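Local coordinates for SYE1 (PDB 4AWT), which is an FMN-dependent flavoprotein of the Old Yellow Enzyme family that probably reduces carbon-carbon double bonds with electrons from NADH or NADPH, at residues 64-68 with 102-108; 117-123 with 146-151; 248-253 with 284-288; 268-272 with 298-302. The protein carries 1 engineered substitution. All coordinates share one frame; numbering follows the deposited sequence. Where two conformers were deposited one is given.

Overall arrangement
Contacts 1, 3 and 4 belong to the TIM barrel that binds FMN; contact 2 is a small sheet in an excursion from it. Contacts 1 and 4 lie on opposite sides of the chain's centre, 21 Å apart between centres. Contact 4 grips the flavin phosphate, while Trp102 of contact 1 brings its side chain to about 4 Å from the cofactor. Contact 2 continues from contact 1 (centres 11 Å apart) away from the flavin: Thr108 packs on Pro118 and His103 on Ile119. Contact 3 is the helical shell behind contact 4, with centres 15 Å apart. The two are riveted by a salt bridge from Lys285 NZ to Glu271 OE2 at 2.8 Å.

Contact 1. Residues 64-68 with 102-108. With BOG (octyl beta-D-glucopyranoside), chain D.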
# COMPACT_ATOMS: atom_id res chain seq x y z
N THR A 64 9.86 -14.32 -1.47
CA THR A 64 10.42 -13.67 -2.64
C THR A 64 9.64 -12.43 -3.09
O THR A 64 9.95 -11.82 -4.07
CB THR A 64 10.57 -14.64 -3.83
OG1 THR A 64 9.34 -15.23 -4.14
CG2 THR A 64 11.58 -15.74 -3.50
N ALA A 65 8.67 -12.04 -2.23
CA ALA A 65 7.84 -10.87 -2.44
C ALA A 65 8.39 -9.61 -1.72
O ALA A 65 7.83 -8.53 -1.90
CB ALA A 65 6.45 -11.15 -1.98
N LYS A 66 9.41 -9.77 -0.92
CA LYS A 66 10.00 -8.75 -0.05
C LYS A 66 10.99 -7.87 -0.80
O LYS A 66 11.81 -8.40 -1.59
CB LYS A 66 10.71 -9.46 1.08
CG LYS A 66 11.36 -8.61 2.13
CD LYS A 66 12.03 -9.49 3.20
CE LYS A 66 12.91 -8.77 4.17
NZ LYS A 66 13.47 -9.77 5.12
N GLY A 67 10.93 -6.56 -0.55
CA GLY A 67 11.81 -5.59 -1.15
C GLY A 67 12.82 -4.92 -0.27
O GLY A 67 13.80 -4.38 -0.78
N TYR A 68 12.55 -4.88 1.04
CA TYR A 68 13.26 -4.05 1.98
C TYR A 68 13.51 -4.84 3.23
O TYR A 68 12.68 -5.64 3.65
CB TYR A 68 12.45 -2.76 2.30
CG TYR A 68 12.10 -1.99 1.06
CD1 TYR A 68 10.95 -2.32 0.34
CD2 TYR A 68 12.89 -0.96 0.58
CE1 TYR A 68 10.62 -1.68 -0.83
CE2 TYR A 68 12.55 -0.28 -0.57
CZ TYR A 68 11.42 -0.66 -1.30
OH TYR A 68 11.05 -0.05 -2.45
N TRP A 102 1.66 -7.29 -0.28
CA TRP A 102 2.77 -6.75 -1.06
C TRP A 102 3.52 -7.84 -1.83
O TRP A 102 3.94 -8.84 -1.25
CB TRP A 102 3.77 -6.05 -0.15
CG TRP A 102 4.56 -4.94 -0.75
CD1 TRP A 102 4.49 -4.36 -1.98
CD2 TRP A 102 5.56 -4.22 -0.03
NE1 TRP A 102 5.37 -3.31 -2.06
CE2 TRP A 102 6.02 -3.19 -0.87
CE3 TRP A 102 6.07 -4.32 1.27
CZ2 TRP A 102 6.98 -2.28 -0.44
CZ3 TRP A 102 7.01 -3.39 1.67
CH2 TRP A 102 7.44 -2.42 0.85
N HIS A 103 3.78 -7.56 -3.10
CA HIS A 103 4.83 -8.24 -3.87
C HIS A 103 5.56 -7.15 -4.63
O HIS A 103 4.97 -6.44 -5.45
CB HIS A 103 4.30 -9.31 -4.82
CG HIS A 103 5.37 -10.23 -5.34
ND1 HIS A 103 6.52 -9.81 -5.86
CD2 HIS A 103 5.38 -11.58 -5.30
CE1 HIS A 103 7.23 -10.86 -6.18
NE2 HIS A 103 6.57 -11.97 -5.86
N VAL A 104 6.85 -7.01 -4.35
CA VAL A 104 7.64 -5.95 -4.93
C VAL A 104 8.14 -6.21 -6.33
O VAL A 104 8.64 -5.29 -7.00
CB VAL A 104 8.85 -5.61 -4.03
CG1 VAL A 104 8.40 -5.17 -2.65
CG2 VAL A 104 9.83 -6.79 -3.99
N GLY A 105 8.08 -7.43 -6.81
CA GLY A 105 8.62 -7.80 -8.11
C GLY A 105 10.06 -7.45 -8.17
O GLY A 105 10.88 -7.85 -7.33
N ARG A 106 10.45 -6.66 -9.19
CA ARG A 106 11.84 -6.35 -9.44
C ARG A 106 12.43 -5.32 -8.51
O ARG A 106 13.64 -5.05 -8.58
CB ARG A 106 12.02 -5.84 -10.88
CG ARG A 106 11.47 -4.45 -11.09
CD ARG A 106 11.45 -4.09 -12.56
NE ARG A 106 10.85 -2.79 -12.75
CZ ARG A 106 10.78 -2.16 -13.89
NH1 ARG A 106 11.24 -2.70 -15.01
NH2 ARG A 106 10.19 -0.95 -13.92
N VAL A 107 11.61 -4.69 -7.65
CA VAL A 107 12.13 -3.64 -6.75
C VAL A 107 12.59 -4.30 -5.46
O VAL A 107 11.93 -4.26 -4.43
CB VAL A 107 11.11 -2.53 -6.55
CG1 VAL A 107 11.71 -1.44 -5.69
CG2 VAL A 107 10.62 -1.97 -7.87
N THR A 108 13.73 -4.97 -5.57
CA THR A 108 14.34 -5.70 -4.47
C THR A 108 15.78 -6.00 -4.86
O THR A 108 16.31 -5.62 -5.89
CB THR A 108 13.52 -6.94 -4.12
OG1 THR A 108 14.02 -7.43 -2.87
CG2 THR A 108 13.58 -8.01 -5.19
C1 BOG D . 10.68 3.41 0.17
O1 BOG D . 11.55 4.36 0.71
C2 BOG D . 9.95 2.63 1.22
O2 BOG D . 10.83 1.85 2.00
C3 BOG D . 8.91 1.67 0.63
O3 BOG D . 8.09 1.14 1.64
C4 BOG D . 7.99 2.48 -0.29
O4 BOG D . 7.09 1.61 -0.90
C5 BOG D . 8.77 3.29 -1.32
O5 BOG D . 9.65 4.12 -0.59
C6 BOG D . 7.87 4.12 -2.20
O6 BOG D . 8.72 4.73 -3.15
C1' BOG D . 12.64 4.71 -0.11
C2' BOG D . 13.68 5.60 0.54
C3' BOG D . 13.11 6.77 1.28
C4' BOG D . 13.99 7.96 1.66
C5' BOG D . 13.95 8.10 3.19
C6' BOG D . 15.31 7.74 3.80
C7' BOG D . 15.24 7.85 5.33
C8' BOG D . 16.68 8.04 5.80
O HOH W 1 10.81 -10.64 -6.67
O HOH W 2 7.24 -14.71 -5.81
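Ala65 to Tyr68 meet Trp102 to Thr108 in a buried loop-to-loop contact at the mouth of the TIM barrel, formed by the chain leaving two adjacent strands, 53-60 and 96-102. Two hydrogen bonds join the loops. Val104 N donates to Ala65 O at 3.0 Å, tilted from the carbonyl plane, and Thr108 OG1 donates to Lys66 O at 2.7 Å, in the carbonyl plane and on a lone pair. A chi1 of -168° turns the Thr108 hydroxyl from its own N toward the carbonyl of Lys66.

Ala65 covers one face of the His103 imidazole in a CH-pi contact: its CA stands over the ring centre, 3.6 Å from the centroid, and its CB leans over CD2. Both ring nitrogens are held in the ring plane, ND1 by Gly105 N and NE2 by a water that also binds Thr64 OG1, which fixes the ring's rotation. Gly105 occupies the second position of the type II' turn from Val104 to Val107. Since Gly67 has no side chain, Val104 CG1 can approach Gly67 N to 3.6 Å and Val107 O can close on Gly67 CA.

Toward the flavin, the rings of Tyr68 and Trp102 are nearly parallel (16°) but slid apart and barely overlap; Tyr68 CD1 lies 3.5 Å from Trp102 CH2. The sugar of a bound octyl glucoside places O2 over one face of Tyr68, its O3 lying 3.7 Å from Trp102 CH2. The Tyr68 hydroxyl bonds to Tyr186 OH, and its oxygen also meets Val107 CG1 at 3.6 Å.

Contact 2. Residues 117-123 with 146-151; sequences QPISSST and AVPRAM
Ala146 opens the second segment by setting its CB 4.0 Å from CG of the Pro118 ring. At Val147 the carbonyl is the target: Gln117, extended with CG anti to its backbone N (chi1 -176°), sends NE2 to Val147 O at 3.0 Å. That bond is almost straight (175°) and lies in the amide plane of Gln117, although it reaches the carbonyl from above its plane. Pro148 then wedges its ring against the first segment, CB lying 3.7 Å from Ser120 CB and CG approaching Ser122 O.

From Arg149 the chains run as a parallel two-strand ladder, Ile119 beside Arg149 and Ser120 beside Ala150. This small sheet stands apart from the eight-stranded TIM barrel, in the excursion between strand 96-102 and helix 153-172. Arg149 N donates to Pro118 O at 2.9 Å, and Arg149 O accepts from Ser120 N. The Arg149 side chain runs alongside Ile119, whose CG2 lies under one guanidinium face, 3.4 Å from NH2. NE holds an in-plane water shared with Gln117 O, and NH1 forms a salt bridge with Asp155.

Ala150 turns to the Ser120 face, its CB 3.6 Å from Ser121 O. Met151 closes the ladder by donating its N to Ser120 O at 2.9 Å. Its side chain, bent at the thioether (chi3 74°), brings CG, SD and CE around Ile119 CD1, in a cluster covered by Val159 of helix 153-172.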
# COMPACT_ATOMS: atom_id res chain seq x y z
N GLN A 117 16.92 -14.47 -7.63
CA GLN A 117 16.78 -13.40 -8.56
C GLN A 117 15.36 -12.86 -8.47
O GLN A 117 14.39 -13.60 -8.38
CB GLN A 117 17.04 -13.94 -9.96
CG GLN A 117 16.99 -12.85 -11.02
CD GLN A 117 17.43 -13.33 -12.38
OE1 GLN A 117 17.53 -14.53 -12.66
NE2 GLN A 117 17.66 -12.38 -13.25
N PRO A 118 15.20 -11.52 -8.52
CA PRO A 118 13.85 -10.96 -8.51
C PRO A 118 13.05 -11.38 -9.73
O PRO A 118 13.64 -11.68 -10.78
CB PRO A 118 14.13 -9.45 -8.52
CG PRO A 118 15.48 -9.30 -7.96
CD PRO A 118 16.22 -10.47 -8.51
N ILE A 119 11.73 -11.31 -9.63
CA ILE A 119 10.84 -11.59 -10.74
C ILE A 119 10.11 -10.33 -11.16
O ILE A 119 9.85 -9.42 -10.36
CB ILE A 119 9.85 -12.71 -10.43
CG1 ILE A 119 8.87 -12.41 -9.29
CG2 ILE A 119 10.63 -14.01 -10.14
CD1 ILE A 119 7.77 -13.40 -9.08
N SER A 120 9.69 -10.33 -12.43
CA SER A 120 8.91 -9.21 -12.97
C SER A 120 8.10 -9.69 -14.15
O SER A 120 8.12 -10.86 -14.53
CB SER A 120 9.83 -8.07 -13.34
OG SER A 120 9.13 -6.86 -13.66
N SER A 121 7.38 -8.74 -14.77
CA SER A 121 6.74 -9.04 -16.05
C SER A 121 7.81 -9.41 -17.09
O SER A 121 7.59 -10.30 -17.91
CB SER A 121 5.93 -7.85 -16.48
OG SER A 121 6.80 -6.70 -16.52
N SER A 122 8.91 -8.69 -17.08
CA SER A 122 9.94 -8.69 -18.06
C SER A 122 11.29 -8.78 -17.45
O SER A 122 11.44 -8.82 -16.22
CB SER A 122 9.83 -7.36 -18.85
OG SER A 122 8.52 -7.46 -19.47
N THR A 123 12.35 -8.74 -18.23
CA THR A 123 13.72 -8.70 -17.72
C THR A 123 14.27 -7.30 -17.59
O THR A 123 15.46 -7.05 -17.63
CB THR A 123 14.69 -9.56 -18.57
OG1 THR A 123 14.71 -9.04 -19.88
CG2 THR A 123 14.21 -11.00 -18.53
N ALA A 146 18.33 -5.28 -8.46
CA ALA A 146 18.84 -6.28 -9.36
C ALA A 146 18.03 -6.42 -10.62
O ALA A 146 16.88 -6.03 -10.70
CB ALA A 146 18.98 -7.61 -8.67
N VAL A 147 18.60 -7.03 -11.67
CA VAL A 147 17.90 -7.32 -12.88
C VAL A 147 16.97 -8.50 -12.71
O VAL A 147 17.46 -9.55 -12.28
CB VAL A 147 18.89 -7.61 -14.05
CG1 VAL A 147 18.14 -8.00 -15.29
CG2 VAL A 147 19.79 -6.42 -14.37
N PRO A 148 15.69 -8.38 -13.01
CA PRO A 148 14.79 -9.48 -12.74
C PRO A 148 14.77 -10.51 -13.88
O PRO A 148 15.23 -10.23 -14.99
CB PRO A 148 13.43 -8.79 -12.67
CG PRO A 148 13.56 -7.69 -13.69
CD PRO A 148 14.99 -7.20 -13.51
N ARG A 149 14.18 -11.65 -13.58
CA ARG A 149 13.78 -12.62 -14.59
C ARG A 149 12.29 -12.47 -14.87
O ARG A 149 11.52 -12.05 -13.99
CB ARG A 149 14.14 -14.05 -14.19
CG ARG A 149 13.42 -14.54 -12.96
CD ARG A 149 13.83 -15.97 -12.63
NE ARG A 149 13.08 -16.53 -11.53
CZ ARG A 149 11.83 -16.98 -11.63
NH1 ARG A 149 11.21 -17.03 -12.77
NH2 ARG A 149 11.24 -17.37 -10.53
N ALA A 150 11.86 -12.77 -16.10
CA ALA A 150 10.48 -12.68 -16.47
C ALA A 150 9.67 -13.83 -15.91
O ALA A 150 10.06 -14.97 -16.03
CB ALA A 150 10.36 -12.63 -17.98
N MET A 151 8.52 -13.56 -15.36
CA MET A 151 7.67 -14.60 -14.82
C MET A 151 7.20 -15.53 -15.91
O MET A 151 6.76 -15.12 -16.97
CB MET A 151 6.44 -13.98 -14.12
CG MET A 151 6.83 -13.33 -12.83
SD MET A 151 5.50 -12.40 -12.04
CE MET A 151 4.50 -13.71 -11.43
O HOH W 3 14.10 -16.22 -8.92
O HOH W 4 17.23 -11.44 -16.52

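Contact 3. Residues 248-253 with 284-288; sequences PILTYT and FKRAL
Phe284 fills the tight part of this contact, pushing its ring into a groove on helix 248-261 lined by Ile249, Tyr252 and Thr253. A chi1 of 176° points CG away from N and carries the ring across toward the other helix. Ile249 CG1 lies over one face, offset toward the rim, and its CG2 comes to 3.9 Å from Phe284 CD1; Leu288 CD1, one turn further along, covers the opposite face. At the ring edge, in plane, sits Thr253 OG1, 3.8 Å from Phe284 CE1; further round the rim Tyr252 CB comes to 4.1 Å from Phe284 CZ. The Thr253 hydroxyl is not there as a bond to the ring: it donates to Ile249 O at 2.7 Å, so that this carbonyl serves both OG1 and N of Thr253.

The two segments belong to consecutive outer helices of the TIM barrel, on either side in sequence of strand 266-270. They run nearly parallel, with axes 10.4 Å apart and a crossing angle of -21°. On the barrel side Leu288 CD2 reaches Tyr252 O at 3.7 Å, and the same leucine packs on Tyr298 of strand 295-299. The Tyr252 ring turns away from this interface to hydrogen-bond Asp193 through its hydroxyl.

The outer side is looser. Ile249 is exposed and, like the partly exposed Thr253, was modelled in two conformers. Ala287 touches only lightly, its CB 4.3 Å from Thr253 OG1.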
# COMPACT_ATOMS: atom_id res chain seq x y z
N PRO A 248 -1.39 6.89 -19.64
CA PRO A 248 -1.92 6.52 -18.31
C PRO A 248 -3.35 6.92 -18.12
O PRO A 248 -4.04 6.23 -17.34
CB PRO A 248 -0.94 7.23 -17.34
CG PRO A 248 -0.32 8.30 -18.17
CD PRO A 248 -0.26 7.78 -19.55
N ILE A 249 -3.86 7.96 -18.76
CA ILE A 249 -5.29 8.24 -18.59
C ILE A 249 -6.12 7.09 -19.09
O ILE A 249 -7.10 6.70 -18.43
CB ILE A 249 -5.68 9.59 -19.22
CG1 ILE A 249 -4.79 10.68 -18.61
CG2 ILE A 249 -7.14 9.91 -19.03
CD1 ILE A 249 -5.27 12.08 -18.85
N LEU A 250 -5.78 6.53 -20.26
CA LEU A 250 -6.53 5.40 -20.78
C LEU A 250 -6.32 4.19 -19.87
O LEU A 250 -7.26 3.53 -19.48
CB LEU A 250 -6.10 5.11 -22.22
CG LEU A 250 -6.77 3.91 -22.84
CD1 LEU A 250 -8.28 3.97 -22.92
CD2 LEU A 250 -6.17 3.70 -24.22
N THR A 251 -5.05 3.89 -19.59
CA THR A 251 -4.75 2.66 -18.84
C THR A 251 -5.47 2.65 -17.49
O THR A 251 -6.05 1.66 -17.10
CB THR A 251 -3.26 2.53 -18.62
OG1 THR A 251 -2.64 2.40 -19.89
CG2 THR A 251 -2.89 1.35 -17.73
N TYR A 252 -5.38 3.78 -16.78
CA TYR A 252 -5.87 3.83 -15.40
C TYR A 252 -7.34 4.09 -15.31
O TYR A 252 -7.98 3.62 -14.36
CB TYR A 252 -5.00 4.76 -14.54
CG TYR A 252 -3.69 4.09 -14.24
CD1 TYR A 252 -2.59 4.15 -15.06
CD2 TYR A 252 -3.58 3.29 -13.09
CE1 TYR A 252 -1.43 3.48 -14.77
CE2 TYR A 252 -2.44 2.62 -12.80
CZ TYR A 252 -1.34 2.71 -13.64
OH TYR A 252 -0.21 2.01 -13.27
N THR A 253 -7.96 4.78 -16.29
CA THR A 253 -9.42 4.82 -16.36
C THR A 253 -9.94 3.40 -16.59
O THR A 253 -10.91 2.96 -16.00
CB THR A 253 -9.90 5.83 -17.40
OG1 THR A 253 -9.41 7.17 -17.03
CG2 THR A 253 -11.37 5.92 -17.49
N PHE A 284 -9.06 14.32 -14.95
CA PHE A 284 -8.70 12.90 -14.82
C PHE A 284 -9.27 12.33 -13.53
O PHE A 284 -9.86 11.25 -13.51
CB PHE A 284 -7.21 12.74 -14.89
CG PHE A 284 -6.69 11.34 -14.68
CD1 PHE A 284 -7.29 10.20 -15.18
CD2 PHE A 284 -5.54 11.16 -13.97
CE1 PHE A 284 -6.76 8.96 -14.96
CE2 PHE A 284 -4.98 9.92 -13.76
CZ PHE A 284 -5.62 8.78 -14.27
N LYS A 285 -9.13 13.07 -12.41
CA LYS A 285 -9.75 12.63 -11.18
C LYS A 285 -11.24 12.45 -11.36
O LYS A 285 -11.82 11.48 -10.84
CB LYS A 285 -9.45 13.63 -10.05
CG LYS A 285 -8.00 13.70 -9.68
CD LYS A 285 -7.76 14.65 -8.49
CE LYS A 285 -6.35 14.63 -8.05
NZ LYS A 285 -6.14 15.47 -6.87
N ARG A 286 -11.91 13.34 -12.07
CA ARG A 286 -13.34 13.19 -12.25
C ARG A 286 -13.65 11.97 -13.11
O ARG A 286 -14.65 11.28 -12.86
CB ARG A 286 -13.99 14.45 -12.79
CG ARG A 286 -13.92 15.61 -11.80
CD ARG A 286 -14.86 16.71 -12.19
NE ARG A 286 -14.71 17.88 -11.38
CZ ARG A 286 -15.20 18.08 -10.19
NH1 ARG A 286 -15.96 17.16 -9.59
NH2 ARG A 286 -14.94 19.22 -9.55
N ALA A 287 -12.84 11.68 -14.10
CA ALA A 287 -13.02 10.46 -14.89
C ALA A 287 -12.88 9.22 -14.01
O ALA A 287 -13.68 8.28 -14.12
CB ALA A 287 -12.07 10.42 -16.07
N LEU A 288 -11.89 9.19 -13.13
CA LEU A 288 -11.74 8.05 -12.21
C LEU A 288 -12.95 7.90 -11.34
O LEU A 288 -13.39 6.78 -11.05
CB LEU A 288 -10.49 8.18 -11.35
CG LEU A 288 -9.17 8.10 -12.10
CD1 LEU A 288 -7.99 8.36 -11.14
CD2 LEU A 288 -8.95 6.78 -12.77

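Contact 4. Residues 268-272 with 298-302; sequences HIAEV and YAGRY. With FMN (flavin mononucleotide), chain B; SO4 (sulfate ion), chain C.
Gly300 adopts backbone angles (phi 139°, psi 105°) at which a side chain would jam against the preceding carbonyl, and Val272 packs directly against it: its CB comes to 3.6 Å from Gly300 CA, while CG2 lies along the Gly300 carbonyl. The close approach also buries Val272 N, which has no partner.

Ahead of these loops, strands 266-270 and 295-299 pair in parallel. Ala299 N donates to Ile269 O and Glu271 N to Ala299 O, the latter at 2.8 Å. Ile269 lies alongside Tyr298 with CB over one face of its ring, 4.0 Å from the centroid. The strands are the sixth and seventh of the TIM barrel, linked through helix 282-291 as a beta-alpha-beta unit.

Glu271 stretches out, its CG trans to N (chi1 -175°), which lets OE1 accept from Tyr302 OH, on its syn side, at 2.6 Å. The other oxygen, OE2, is held by a salt bridge to Lys285. Together these partners would be expected to keep the carboxylate ionised.

Where strand 295-299 gives way to its loop, the phosphate of FMN is bound: Arg301 N donates to FMN O2P at 2.8 Å, beside Gly322 and Arg323, which also bind the cofactor. In one of its two conformers the Arg301 guanidinium reaches a sulfate, probably from the crystallisation liquor, with NH1 donating to SO4 O3 and NH2 to SO4 O2 at 2.8 Å; Arg323 grips the same anion.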
# COMPACT_ATOMS: atom_id res chain seq x y z
N HIS A 268 -7.68 3.17 -4.01
CA HIS A 268 -6.76 4.09 -3.35
C HIS A 268 -5.72 4.55 -4.36
O HIS A 268 -5.01 3.73 -4.93
CB HIS A 268 -6.15 3.35 -2.16
CG HIS A 268 -5.25 4.13 -1.27
ND1 HIS A 268 -4.72 3.55 -0.14
CD2 HIS A 268 -4.80 5.41 -1.25
CE1 HIS A 268 -4.02 4.49 0.49
NE2 HIS A 268 -4.02 5.64 -0.14
N ILE A 269 -5.69 5.85 -4.60
CA ILE A 269 -4.77 6.45 -5.55
C ILE A 269 -3.60 7.06 -4.78
O ILE A 269 -3.80 7.97 -3.94
CB ILE A 269 -5.46 7.50 -6.41
CG1 ILE A 269 -6.67 6.93 -7.14
CG2 ILE A 269 -4.46 8.16 -7.35
CD1 ILE A 269 -6.38 5.80 -8.09
N ALA A 270 -2.39 6.58 -5.07
CA ALA A 270 -1.17 7.13 -4.52
C ALA A 270 -0.72 8.25 -5.46
O ALA A 270 -0.15 8.01 -6.54
CB ALA A 270 -0.11 6.06 -4.40
N GLU A 271 -1.09 9.47 -5.11
CA GLU A 271 -0.94 10.64 -5.96
C GLU A 271 0.45 11.24 -5.95
O GLU A 271 0.83 11.96 -6.90
CB GLU A 271 -2.02 11.67 -5.51
CG GLU A 271 -2.15 12.91 -6.32
CD GLU A 271 -3.34 13.74 -5.93
OE1 GLU A 271 -4.13 13.28 -5.06
OE2 GLU A 271 -3.48 14.84 -6.48
N VAL A 272 1.20 11.01 -4.89
CA VAL A 272 2.58 11.45 -4.72
C VAL A 272 3.36 10.28 -4.19
O VAL A 272 2.83 9.54 -3.33
CB VAL A 272 2.68 12.63 -3.73
CG1 VAL A 272 4.13 13.01 -3.47
CG2 VAL A 272 1.87 13.82 -4.21
N TYR A 298 -7.53 9.12 -1.80
CA TYR A 298 -6.30 9.69 -2.35
C TYR A 298 -5.33 9.95 -1.21
O TYR A 298 -5.74 10.37 -0.13
CB TYR A 298 -6.54 11.01 -3.09
CG TYR A 298 -7.14 10.85 -4.46
CD1 TYR A 298 -8.48 10.58 -4.65
CD2 TYR A 298 -6.36 11.00 -5.58
CE1 TYR A 298 -9.02 10.47 -5.90
CE2 TYR A 298 -6.90 10.86 -6.86
CZ TYR A 298 -8.24 10.60 -7.01
OH TYR A 298 -8.72 10.53 -8.27
N ALA A 299 -4.04 9.80 -1.51
CA ALA A 299 -2.99 10.21 -0.59
C ALA A 299 -1.85 10.84 -1.40
O ALA A 299 -1.55 10.40 -2.51
CB ALA A 299 -2.41 9.04 0.19
N GLY A 300 -1.22 11.85 -0.81
CA GLY A 300 -0.03 12.46 -1.38
C GLY A 300 -0.09 13.98 -1.20
O GLY A 300 -0.82 14.66 -1.88
N ARG A 301 0.71 14.45 -0.22
CA ARG A 301 0.85 15.88 0.03
C ARG A 301 -0.47 16.57 0.38
O ARG A 301 -0.61 17.77 0.15
CB ARG A 301 1.62 16.64 -1.03
CG ARG A 301 3.06 16.19 -1.16
CD ARG A 301 3.87 16.36 0.09
NE ARG A 301 5.32 16.28 -0.18
CZ ARG A 301 6.25 16.12 0.75
NH1 ARG A 301 5.95 15.97 2.01
NH2 ARG A 301 7.52 16.09 0.34
N TYR A 302 -1.40 15.87 0.97
CA TYR A 302 -2.61 16.54 1.46
C TYR A 302 -2.33 17.18 2.80
O TYR A 302 -1.60 16.71 3.66
CB TYR A 302 -3.80 15.58 1.59
CG TYR A 302 -4.37 15.28 0.22
CD1 TYR A 302 -3.85 14.27 -0.58
CD2 TYR A 302 -5.39 16.06 -0.32
CE1 TYR A 302 -4.31 14.04 -1.85
CE2 TYR A 302 -5.88 15.81 -1.58
CZ TYR A 302 -5.33 14.82 -2.36
OH TYR A 302 -5.83 14.62 -3.64
N1 FMN B . 3.04 3.20 0.23
C2 FMN B . 2.57 1.96 0.13
O2 FMN B . 1.63 1.67 -0.66
N3 FMN B . 3.11 0.94 0.89
C4 FMN B . 4.15 1.13 1.79
O4 FMN B . 4.51 0.17 2.52
C4A FMN B . 4.71 2.41 1.81
N5 FMN B . 5.82 2.68 2.60
C5A FMN B . 6.07 4.05 2.92
C6 FMN B . 6.97 4.36 3.91
C7 FMN B . 7.24 5.70 4.28
C7M FMN B . 8.15 5.96 5.45
C8 FMN B . 6.61 6.69 3.59
C8M FMN B . 6.81 8.15 3.94
C9 FMN B . 5.69 6.38 2.56
C9A FMN B . 5.40 5.06 2.23
N10 FMN B . 4.44 4.74 1.25
C10 FMN B . 4.05 3.43 1.09
C1' FMN B . 3.71 5.83 0.58
C2' FMN B . 2.62 6.47 1.46
O2' FMN B . 1.55 5.57 1.67
C3' FMN B . 2.03 7.71 0.83
O3' FMN B . 1.30 7.42 -0.35
C4' FMN B . 3.04 8.83 0.53
O4' FMN B . 3.94 9.04 1.60
C5' FMN B . 2.36 10.12 0.09
O5' FMN B . 1.53 10.66 1.13
P FMN B . 2.09 11.85 2.06
O1P FMN B . 3.21 11.26 2.89
O2P FMN B . 2.58 12.95 1.14
O3P FMN B . 0.89 12.24 2.89
S SO4 C . 9.55 15.04 3.37
O1 SO4 C . 9.69 13.60 2.85
O2 SO4 C . 9.58 15.94 2.27
O3 SO4 C . 8.05 15.23 3.80
O4 SO4 C . 10.26 15.32 4.59